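Farnesyl pyrophosphate synthase (Pseudomonas aeruginosa, PDB 3ZOU) catalyses the condensation of isopentenyl diphosphate with geranyl diphosphate to give farnesyl diphosphate, the C15 precursor of longer isoprenoids. Local coordinates at residues A4-Q7 with A8-A12; G156-A159 with I160-S164; L174-M177 with H178-K181; S189-L192 with G193-S197. All coordinates share one frame; numbering follows the deposited sequence.

Contact 1: A4-Q7 with A8-A12; sequences AAYQ and ARCQA. With 6H6 (3-(2-oxo-1,3-benzoxazol-3(2H)-yl)propanoic acid), chain G.
Tyr6 and Cys10, one turn apart on helix 3-19, form the dense side of this contact. The sulfur lies oblique to the ring, with Cys10 SG 3.4 Å from Tyr6 CE2 and 4.0 Å from the ring centroid, a cysteine sulfur-aromatic contact. Tyr6 CG stands anti to the backbone N (chi1 -171°), which carries the ring along the helix to the sulfur. Both residues are buried against Tyr53 of helix 47-58, and the phenol hydroxyl is hydrogen-bonded to Glu57; a small, polarisable thiol suits a buried position in such close touch with a ring.

The Arg9 side is looser. Its guanidinium plane stands 77° from the Tyr6 ring, and Arg9 NH2 is 3.5 Å from Tyr6 CD1, while the residue itself is exposed, as is Ala8.

On the ligand side, the Gln7 and Gln11 amides are nearly perpendicular. Their NE2 atoms are 3.3 Å apart, two donors that do not bond to each other but give their hydrogens to Lys45 O and Gly44 O respectively. Ala4 CB meets 6H6 O1 at 3.1 Å, and the aliphatic part of Gln7 lies along the benzoxazolone. Helix 3-19 thus packs on helix 47-58 and, through Ala4 and Gln7, lines the fragment pocket, Gln7 serving both.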
loop_
_atom_site.group_PDB
_atom_site.type_symbol
_atom_site.label_atom_id
_atom_site.label_comp_id
_atom_site.label_asym_id
_atom_site.label_seq_id
_atom_site.Cartn_x
_atom_site.Cartn_y
_atom_site.Cartn_z
ATOM N N ALA A 4 11.886 -29.177 -5.000
ATOM C CA ALA A 4 12.148 -28.485 -6.233
ATOM C C ALA A 4 10.910 -28.546 -7.128
ATOM O O ALA A 4 10.562 -27.530 -7.670
ATOM C CB ALA A 4 13.356 -29.061 -6.961
ATOM N N ALA A 5 10.253 -29.694 -7.245
ATOM C CA ALA A 5 9.011 -29.861 -7.996
ATOM C C ALA A 5 7.858 -29.047 -7.395
ATOM O O ALA A 5 7.069 -28.424 -8.112
ATOM C CB ALA A 5 8.604 -31.318 -8.065
ATOM N N TYR A 6 7.812 -28.982 -6.066
ATOM C CA TYR A 6 6.754 -28.257 -5.415
ATOM C C TYR A 6 6.991 -26.755 -5.705
ATOM O O TYR A 6 6.040 -26.009 -6.010
ATOM C CB TYR A 6 6.731 -28.531 -3.898
ATOM C CG TYR A 6 5.519 -27.985 -3.201
ATOM C CD1 TYR A 6 4.341 -28.689 -3.135
ATOM C CD2 TYR A 6 5.535 -26.715 -2.612
ATOM C CE1 TYR A 6 3.174 -28.200 -2.540
ATOM C CE2 TYR A 6 4.387 -26.212 -2.028
ATOM C CZ TYR A 6 3.227 -26.916 -1.958
ATOM O OH TYR A 6 2.107 -26.432 -1.405
ATOM N N GLN A 7 8.229 -26.329 -5.585
ATOM C CA GLN A 7 8.599 -24.929 -5.859
ATOM C C GLN A 7 8.265 -24.536 -7.320
ATOM O O GLN A 7 7.635 -23.496 -7.597
ATOM C CB GLN A 7 10.051 -24.683 -5.555
ATOM C CG GLN A 7 10.557 -23.312 -5.851
ATOM C CD GLN A 7 10.887 -23.031 -7.307
ATOM O OE1 GLN A 7 11.361 -23.907 -8.040
ATOM N NE2 GLN A 7 10.700 -21.768 -7.738
ATOM N N ALA A 8 8.590 -25.418 -8.252
ATOM C CA ALA A 8 8.264 -25.142 -9.664
ATOM C C ALA A 8 6.772 -25.035 -9.914
ATOM O O ALA A 8 6.349 -24.172 -10.678
ATOM C CB ALA A 8 8.908 -26.176 -10.577
ATOM N N ARG A 9 5.963 -25.897 -9.303
ATOM C CA ARG A 9 4.504 -25.849 -9.432
ATOM C C ARG A 9 3.910 -24.548 -8.847
ATOM O O ARG A 9 3.028 -23.898 -9.461
ATOM C CB ARG A 9 3.816 -27.031 -8.755
ATOM C CG ARG A 9 3.850 -28.324 -9.547
ATOM C CD ARG A 9 2.700 -29.284 -9.133
ATOM N NE ARG A 9 2.375 -29.301 -7.692
ATOM C CZ ARG A 9 2.701 -30.260 -6.804
ATOM N NH1 ARG A 9 3.400 -31.349 -7.154
ATOM N NH2 ARG A 9 2.315 -30.133 -5.535
ATOM N N CYS A 10 4.398 -24.159 -7.663
ATOM C CA CYS A 10 3.889 -22.924 -7.081
ATOM C C CYS A 10 4.315 -21.737 -7.925
ATOM O O CYS A 10 3.503 -20.778 -8.079
ATOM C CB CYS A 10 4.435 -22.775 -5.668
ATOM S SG CYS A 10 3.761 -23.962 -4.490
ATOM N N GLN A 11 5.544 -21.750 -8.433
ATOM C CA GLN A 11 6.065 -20.657 -9.275
ATOM C C GLN A 11 5.185 -20.522 -10.525
ATOM O O GLN A 11 4.718 -19.438 -10.860
ATOM C CB GLN A 11 7.539 -20.929 -9.656
ATOM C CG GLN A 11 8.209 -19.846 -10.455
ATOM C CD GLN A 11 9.619 -20.317 -10.785
ATOM O OE1 GLN A 11 9.765 -21.345 -11.433
ATOM N NE2 GLN A 11 10.629 -19.643 -10.304
ATOM N N ALA A 12 4.922 -21.632 -11.208
ATOM C CA ALA A 12 4.130 -21.539 -12.425
ATOM C C ALA A 12 2.744 -20.989 -12.150
ATOM O O ALA A 12 2.219 -20.206 -12.936
ATOM C CB ALA A 12 4.053 -22.901 -13.107
HETATM O O 6H6 G . 16.974 -23.982 -8.519
HETATM N N1 6H6 G . 14.828 -24.741 -5.025
HETATM O O1 6H6 G . 14.779 -27.037 -5.142
HETATM C C2 6H6 G . 14.394 -25.946 -4.672
HETATM O O2 6H6 G . 13.441 -25.805 -3.716
HETATM C C3 6H6 G . 13.324 -24.492 -3.459
HETATM C C4 6H6 G . 12.506 -23.843 -2.556
HETATM C C5 6H6 G . 12.596 -22.455 -2.535
HETATM C C6 6H6 G . 13.471 -21.780 -3.380
HETATM C C7 6H6 G . 14.284 -22.417 -4.292
HETATM C C8 6H6 G . 14.205 -23.802 -4.308
HETATM C C9 6H6 G . 15.810 -24.491 -6.070
HETATM C C10 6H6 G . 14.975 -24.550 -7.369
HETATM C C11 6H6 G . 15.727 -24.006 -8.584
HETATM O OXT 6H6 G . 15.029 -23.670 -9.570
#

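Contact 2: G156-A159 with I160-S164. With GPP (geranyl diphosphate), chain E.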
loop_
_atom_site.group_PDB
_atom_site.type_symbol
_atom_site.label_atom_id
_atom_site.label_comp_id
_atom_site.label_asym_id
_atom_site.label_seq_id
_atom_site.Cartn_x
_atom_site.Cartn_y
_atom_site.Cartn_z
ATOM N N GLY A 156 9.655 -1.177 8.504
ATOM C CA GLY A 156 10.405 -1.021 9.778
ATOM C C GLY A 156 11.751 -1.720 9.724
ATOM O O GLY A 156 12.757 -1.153 10.087
ATOM N N GLY A 157 11.770 -2.949 9.241
ATOM C CA GLY A 157 13.036 -3.642 9.148
ATOM C C GLY A 157 14.016 -3.010 8.211
ATOM O O GLY A 157 15.224 -3.041 8.466
ATOM N N GLN A 158 13.548 -2.458 7.106
ATOM C CA GLN A 158 14.404 -1.737 6.177
ATOM C C GLN A 158 14.986 -0.533 6.904
ATOM O O GLN A 158 16.183 -0.295 6.743
ATOM C CB GLN A 158 13.662 -1.352 4.921
ATOM C CG GLN A 158 14.548 -0.676 3.892
ATOM C CD GLN A 158 15.536 -1.554 3.115
ATOM O OE1 GLN A 158 15.837 -2.768 3.609
ATOM N NE2 GLN A 158 16.050 -1.113 2.020
ATOM N N ALA A 159 14.177 0.156 7.663
ATOM C CA ALA A 159 14.644 1.333 8.440
ATOM C C ALA A 159 15.639 0.882 9.491
ATOM O O ALA A 159 16.613 1.554 9.712
ATOM C CB ALA A 159 13.485 2.064 9.070
ATOM N N ILE A 160 15.422 -0.247 10.124
ATOM C CA ILE A 160 16.347 -0.726 11.161
ATOM C C ILE A 160 17.663 -1.077 10.478
ATOM O O ILE A 160 18.727 -0.766 11.038
ATOM C CB ILE A 160 15.765 -1.932 11.925
ATOM C CG1 ILE A 160 14.601 -1.504 12.778
ATOM C CG2 ILE A 160 16.832 -2.603 12.802
ATOM C CD1 ILE A 160 13.758 -2.614 13.324
ATOM N N ASP A 161 17.648 -1.756 9.312
ATOM C CA ASP A 161 18.854 -2.101 8.530
ATOM C C ASP A 161 19.621 -0.822 8.169
ATOM O O ASP A 161 20.844 -0.669 8.482
ATOM C CB ASP A 161 18.488 -2.911 7.315
ATOM C CG ASP A 161 19.673 -3.586 6.625
ATOM O OD1 ASP A 161 20.713 -3.801 7.286
ATOM O OD2 ASP A 161 19.476 -4.057 5.497
ATOM N N LEU A 162 18.925 0.142 7.627
ATOM C CA LEU A 162 19.562 1.385 7.271
ATOM C C LEU A 162 20.127 2.110 8.455
ATOM O O LEU A 162 21.183 2.692 8.338
ATOM C CB LEU A 162 18.584 2.280 6.517
ATOM C CG LEU A 162 18.415 1.718 5.097
ATOM C CD1 LEU A 162 17.307 2.550 4.469
ATOM C CD2 LEU A 162 19.655 1.757 4.203
ATOM N N GLY A 163 19.445 2.087 9.596
ATOM C CA GLY A 163 19.838 2.823 10.806
ATOM C C GLY A 163 20.910 2.133 11.624
ATOM O O GLY A 163 21.437 2.711 12.575
ATOM N N SER A 164 21.201 0.876 11.304
ATOM C CA SER A 164 22.114 0.129 12.160
ATOM C C SER A 164 23.571 0.479 11.964
ATOM O O SER A 164 23.987 0.888 10.900
ATOM C CB SER A 164 21.911 -1.394 12.027
ATOM O OG SER A 164 22.223 -1.879 10.752
HETATM C C1 GPP E . 16.421 -6.588 0.448
HETATM O O1 GPP E . 17.471 -6.689 1.442
HETATM C C2 GPP E . 15.318 -5.732 0.974
HETATM C C3 GPP E . 14.274 -6.229 1.681
HETATM C C4 GPP E . 14.160 -7.694 1.797
HETATM C C5 GPP E . 13.179 -5.392 2.170
HETATM C C6 GPP E . 13.192 -4.032 1.441
HETATM C C7 GPP E . 12.195 -3.186 2.088
HETATM C C8 GPP E . 11.760 -1.999 1.691
HETATM C C9 GPP E . 12.157 -1.213 0.428
HETATM C C10 GPP E . 10.762 -1.537 2.705
HETATM P PA GPP E . 19.001 -6.565 0.979
HETATM O O1A GPP E . 19.239 -5.145 0.397
HETATM O O2A GPP E . 19.813 -6.903 2.214
HETATM O O3A GPP E . 19.070 -7.803 -0.042
HETATM P PB GPP E . 19.380 -7.810 -1.628
HETATM O O1B GPP E . 19.402 -6.344 -2.037
HETATM O O2B GPP E . 20.736 -8.467 -1.795
HETATM O O3B GPP E . 18.184 -8.622 -2.121
HETATM O O HOH W 1 17.960 -4.012 3.037
#
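Gln158 and Asp161, three residues apart on helix 154-163, direct their polar ends toward a common water. Gln158 OE1 and Asp161 OD2, both acceptors, are 4.3 Å apart and are probably bridged by this water, which can donate to either. It lies 2.9 Å from Asp161 OD2; its 2.5 Å distance to Gln158 OE1 is unusually short and doubtful. In both residues CG is anti to the backbone N; the Gln158 chain then bends at chi2 (74°), which turns its amide back toward the aspartate.

The same bend lays the glutamine alongside geranyl diphosphate. Gln158 CB is 3.7 Å from GPP C7, and Gln158 OE1 is 3.6 Å from GPP C6, so the methylenes and the amide follow the prenyl chain by van der Waals contact. Glutamine suits this place by joining an aliphatic stem to an amide, whose NE2 is hydrogen-bonded to Asp84, a magnesium ligand.

Elsewhere aliphatic side chains lie against carbonyls of their own helix. Ile160 CG1 rests 3.3 Å from Gly156 O; Gly156 and Gly157 add no side-chain bulk here, and Gly157 lets helix 171-196 come close. Leu162 CG is 3.4 Å from Gln158 O, and Leu162 makes apolar contact with Leu112 of the second subunit. Farther along, Ser164 OG donates to Asp161 O at 2.9 Å.

Asp161 OD2 also forms a salt bridge with Lys181, which is hydrogen-bonded to the diphosphate. The aspartate therefore probably helps position that lysine, while Asp84 holds Gln158 NE2 and the water probably helps orient OE1.

Contact 3: L174-M177 with H178-K181. With GPP (geranyl diphosphate), chain E.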
loop_
_atom_site.group_PDB
_atom_site.type_symbol
_atom_site.label_atom_id
_atom_site.label_comp_id
_atom_site.label_asym_id
_atom_site.label_seq_id
_atom_site.Cartn_x
_atom_site.Cartn_y
_atom_site.Cartn_z
ATOM N N LEU A 174 20.752 -8.102 15.480
ATOM C CA LEU A 174 20.725 -8.634 14.122
ATOM C C LEU A 174 19.409 -9.364 13.918
ATOM O O LEU A 174 18.803 -9.230 12.829
ATOM C CB LEU A 174 21.916 -9.554 13.866
ATOM C CG LEU A 174 22.030 -10.157 12.449
ATOM C CD1 LEU A 174 22.224 -9.033 11.416
ATOM C CD2 LEU A 174 23.194 -11.111 12.354
ATOM N N GLU A 175 18.959 -10.092 14.914
ATOM C CA GLU A 175 17.735 -10.889 14.815
ATOM C C GLU A 175 16.472 -10.018 14.796
ATOM O O GLU A 175 15.525 -10.311 14.032
ATOM C CB GLU A 175 17.669 -12.007 15.845
ATOM C CG GLU A 175 18.734 -13.029 15.470
ATOM C CD GLU A 175 18.734 -14.269 16.341
ATOM O OE1 GLU A 175 17.964 -14.322 17.329
ATOM O OE2 GLU A 175 19.500 -15.186 15.988
ATOM N N VAL A 176 16.496 -8.939 15.600
ATOM C CA VAL A 176 15.371 -7.968 15.552
ATOM C C VAL A 176 15.259 -7.432 14.096
ATOM O O VAL A 176 14.166 -7.326 13.552
ATOM C CB VAL A 176 15.603 -6.772 16.500
ATOM C CG1 VAL A 176 14.654 -5.599 16.231
ATOM C CG2 VAL A 176 15.361 -7.261 17.923
ATOM N N MET A 177 16.393 -7.111 13.495
ATOM C CA MET A 177 16.411 -6.531 12.139
ATOM C C MET A 177 15.815 -7.552 11.181
ATOM O O MET A 177 14.915 -7.261 10.406
ATOM C CB MET A 177 17.812 -6.183 11.736
ATOM C CG MET A 177 17.942 -5.473 10.424
ATOM S SD MET A 177 17.918 -6.517 8.956
ATOM C CE MET A 177 19.543 -7.277 9.035
ATOM N N HIS A 178 16.354 -8.773 11.236
ATOM C CA HIS A 178 15.881 -9.837 10.319
ATOM C C HIS A 178 14.415 -10.122 10.518
ATOM O O HIS A 178 13.668 -10.257 9.512
ATOM C CB HIS A 178 16.678 -11.146 10.463
ATOM C CG HIS A 178 18.031 -11.104 9.851
ATOM N ND1 HIS A 178 18.296 -10.528 8.647
ATOM C CD2 HIS A 178 19.224 -11.592 10.305
ATOM C CE1 HIS A 178 19.588 -10.666 8.373
ATOM N NE2 HIS A 178 20.148 -11.317 9.373
ATOM N N ARG A 179 13.960 -10.230 11.773
ATOM C CA ARG A 179 12.578 -10.547 12.051
ATOM C C ARG A 179 11.636 -9.505 11.418
ATOM O O ARG A 179 10.568 -9.843 10.948
ATOM C CB ARG A 179 12.302 -10.726 13.550
ATOM C CG ARG A 179 12.908 -11.998 14.166
ATOM C CD ARG A 179 12.524 -12.230 15.655
ATOM N NE ARG A 179 11.982 -11.003 16.174
ATOM C CZ ARG A 179 12.563 -10.155 17.043
ATOM N NH1 ARG A 179 13.734 -10.456 17.655
ATOM N NH2 ARG A 179 11.925 -8.967 17.266
ATOM N N HIS A 180 12.067 -8.251 11.373
ATOM C CA HIS A 180 11.231 -7.235 10.731
ATOM C C HIS A 180 11.441 -7.253 9.216
ATOM O O HIS A 180 10.447 -7.243 8.489
ATOM C CB HIS A 180 11.596 -5.832 11.279
ATOM C CG HIS A 180 11.104 -5.601 12.661
ATOM N ND1 HIS A 180 11.698 -6.137 13.782
ATOM C CD2 HIS A 180 10.079 -4.831 13.123
ATOM C CE1 HIS A 180 11.050 -5.750 14.866
ATOM N NE2 HIS A 180 10.073 -4.943 14.500
ATOM N N LYS A 181 12.685 -7.257 8.761
ATOM C CA LYS A 181 12.955 -6.967 7.368
ATOM C C LYS A 181 12.488 -8.070 6.455
ATOM O O LYS A 181 12.000 -7.803 5.332
ATOM C CB LYS A 181 14.437 -6.723 7.138
ATOM C CG LYS A 181 14.740 -6.187 5.738
ATOM C CD LYS A 181 16.143 -5.740 5.582
ATOM C CE LYS A 181 17.047 -6.918 5.478
ATOM N NZ LYS A 181 18.349 -6.504 4.852
HETATM C C1 GPP E . 16.421 -6.588 0.448
HETATM O O1 GPP E . 17.471 -6.689 1.442
HETATM C C2 GPP E . 15.318 -5.732 0.974
HETATM C C3 GPP E . 14.274 -6.229 1.681
HETATM C C4 GPP E . 14.160 -7.694 1.797
HETATM C C5 GPP E . 13.179 -5.392 2.170
HETATM C C6 GPP E . 13.192 -4.032 1.441
HETATM C C7 GPP E . 12.195 -3.186 2.088
HETATM C C8 GPP E . 11.760 -1.999 1.691
HETATM C C9 GPP E . 12.157 -1.213 0.428
HETATM C C10 GPP E . 10.762 -1.537 2.705
HETATM P PA GPP E . 19.001 -6.565 0.979
HETATM O O1A GPP E . 19.239 -5.145 0.397
HETATM O O2A GPP E . 19.813 -6.903 2.214
HETATM O O3A GPP E . 19.070 -7.803 -0.042
HETATM P PB GPP E . 19.380 -7.810 -1.628
HETATM O O1B GPP E . 19.402 -6.344 -2.037
HETATM O O2B GPP E . 20.736 -8.467 -1.795
HETATM O O3B GPP E . 18.184 -8.622 -2.121
#
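Helix 171-196 contributes Lys181 to the geranyl diphosphate site, and the preceding turn packs beside that side chain. Met177, deposited in two conformers of which one is described here, runs side by side with Lys181 in the same direction, with Met177 SD 3.6 Å from Lys181 CE. The lysine leaves with CG anti to the backbone N (chi1 -170°) and bends at chi3, delivering Lys181 NZ to GPP O2A, to which it donates a hydrogen bond of 3.0 Å. Its long aliphatic stem can thus lie against thioether and prenyl carbons while its charge meets the phosphate; NZ is also salt-bridged to Asp161 of helix 154-163.

Met177 bends twice, at chi2 and chi3, and its CE sits over one face of the His178 ring, 3.5 Å from His178 CE1. Leu174 crosses the same imidazole at a slant, its CD1 3.7 Å from His178 NE2, and the ring also packs on Leu217 and Gln220 of helix 202-227.

Across the helix, His180 folds back on its own backbone. His180 ND1 donates to Val176 O at 2.7 Å, with the oxygen at the ring edge and in its plane; His180 N reaches the same oxygen from the opposite face of the carbonyl at 3.2 Å. Two donors grip one carbonyl, and the ND1 bond holds the imidazole's rotation. Arg179 lays its guanidinium over Val176 CA, with the like charge of Arg26 of the second subunit close by.

Backbone bonding continues through the wider pi-type turn at 179-181. The arrangement belongs to an all-helical prenyltransferase active site, where a helix-borne lysine reaches the substrate diphosphate.

Contact 4: S189-L192 with G193-S197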
loop_
_atom_site.group_PDB
_atom_site.type_symbol
_atom_site.label_atom_id
_atom_site.label_comp_id
_atom_site.label_asym_id
_atom_site.label_seq_id
_atom_site.Cartn_x
_atom_site.Cartn_y
_atom_site.Cartn_z
ATOM N N SER A 189 3.029 -14.635 4.921
ATOM C CA SER A 189 2.772 -15.536 3.788
ATOM C C SER A 189 2.155 -16.838 4.329
ATOM O O SER A 189 1.172 -17.322 3.817
ATOM C CB SER A 189 4.075 -15.854 3.055
ATOM O OG SER A 189 4.596 -14.631 2.477
ATOM N N VAL A 190 2.784 -17.376 5.347
ATOM C CA VAL A 190 2.233 -18.560 6.035
ATOM C C VAL A 190 0.820 -18.295 6.641
ATOM O O VAL A 190 -0.115 -19.091 6.494
ATOM C CB VAL A 190 3.227 -19.075 7.079
ATOM C CG1 VAL A 190 2.589 -20.071 8.033
ATOM C CG2 VAL A 190 4.462 -19.622 6.383
ATOM N N ARG A 191 0.648 -17.172 7.334
ATOM C CA ARG A 191 -0.595 -16.852 7.981
ATOM C C ARG A 191 -1.700 -16.702 6.925
ATOM O O ARG A 191 -2.810 -17.214 7.114
ATOM C CB ARG A 191 -0.466 -15.515 8.818
ATOM C CG ARG A 191 -1.775 -15.008 9.392
ATOM C CD ARG A 191 -2.488 -15.979 10.293
ATOM N NE ARG A 191 -1.646 -16.389 11.391
ATOM C CZ ARG A 191 -1.691 -15.912 12.647
ATOM N NH1 ARG A 191 -2.636 -15.080 13.033
ATOM N NH2 ARG A 191 -0.815 -16.355 13.542
ATOM N N LEU A 192 -1.431 -16.008 5.816
ATOM C CA LEU A 192 -2.453 -15.787 4.806
ATOM C C LEU A 192 -2.858 -17.103 4.130
ATOM O O LEU A 192 -4.031 -17.290 3.857
ATOM C CB LEU A 192 -1.969 -14.771 3.787
ATOM C CG LEU A 192 -2.424 -13.351 4.061
ATOM C CD1 LEU A 192 -2.013 -12.813 5.403
ATOM C CD2 LEU A 192 -1.931 -12.431 2.945
ATOM N N GLY A 193 -1.868 -17.944 3.843
ATOM C CA GLY A 193 -2.217 -19.262 3.251
ATOM C C GLY A 193 -3.042 -20.063 4.229
ATOM O O GLY A 193 -4.025 -20.700 3.830
ATOM N N ALA A 194 -2.706 -19.998 5.513
ATOM C CA ALA A 194 -3.447 -20.727 6.544
ATOM C C ALA A 194 -4.871 -20.202 6.610
ATOM O O ALA A 194 -5.844 -20.924 6.709
ATOM C CB ALA A 194 -2.750 -20.618 7.880
ATOM N N LEU A 195 -5.041 -18.868 6.532
ATOM C CA LEU A 195 -6.368 -18.318 6.568
ATOM C C LEU A 195 -7.198 -18.755 5.357
ATOM O O LEU A 195 -8.395 -18.954 5.487
ATOM C CB LEU A 195 -6.257 -16.754 6.674
ATOM C CG LEU A 195 -5.825 -16.207 8.037
ATOM C CD1 LEU A 195 -5.393 -14.772 7.894
ATOM C CD2 LEU A 195 -6.922 -16.355 9.097
ATOM N N ALA A 196 -6.565 -18.822 4.201
ATOM C CA ALA A 196 -7.168 -19.186 2.956
ATOM C C ALA A 196 -7.641 -20.648 2.997
ATOM O O ALA A 196 -8.502 -20.973 2.182
ATOM C CB ALA A 196 -6.210 -19.036 1.778
ATOM N N SER A 197 -7.087 -21.445 3.876
ATOM C CA SER A 197 -7.548 -22.878 3.973
ATOM C C SER A 197 -9.032 -22.977 4.385
ATOM O O SER A 197 -9.676 -23.994 4.061
ATOM C CB SER A 197 -6.756 -23.650 4.991
ATOM O OG SER A 197 -7.031 -23.309 6.332
#
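Arg191 and Leu195, one turn apart on helix 171-196, make the principal side-chain contact here, aliphatic on both sides. The arginine stem crosses the leucine at a slant, with Arg191 CG 3.9 Å and Arg191 CD 4.0 Å from Leu195 CD1. Bends at chi2 and chi3 (58° and 57°) draw the methylenes over the leucine before the guanidinium turns off toward Glu209, with which it forms only a long, weak ion pair. Leu195 CG also lies 3.3 Å from Arg191 O.

Ala194 and Gly193 are small. Ala194 CB rests 3.3 Å from Val190 O, and Gly193, which has no side chain, sits one turn after Ser189. Main-chain bonds from Gly193 N to Ser189 O through Ala196 N to Leu192 O hold these turns in regular alpha-helical form. Ser197 OG donates to Ala194 O at 2.7 Å, in the carbonyl plane, and is also hydrogen-bonded to Arg199 N.

Neighbouring helices surround this core. Val190 and Ser189 meet Leu51 of helix 47-58, Ala194 meets Leu205 and Leu208 of helix 202-227, and Leu192 and Leu195 meet Met141 of helix 135-149. Ser189 OG turns to Leu185 O within its own helix.

Apolar packing therefore dominates, with the Arg191 stem adding to the apolar surface, while the polar groups among these close-set helices find partners nearby: both buried serine hydroxyls meet backbone carbonyls, and Arg65 NE meets Ala196 O.

Overall arrangement
The four contacts follow in series along the chain, on three helices of an all-helical fold. Contact 1 lies on helix 3-19 by the bound fragment, its centre about 32 Å from that of contact 2, on the opposite side of the chain's centre. Contacts 2 and 3 touch, with centres about 9 Å apart: helices 154-163 and 171-196, successive in the chain, meet through the Asp161-Lys181 salt bridge, and both reach geranyl diphosphate and the second subunit. Contact 4 shares helix 171-196 with contact 3, their centres about 22 Å apart, so one helix runs from the substrate site into the packed interior. The fragment and substrate sites are thus well separated.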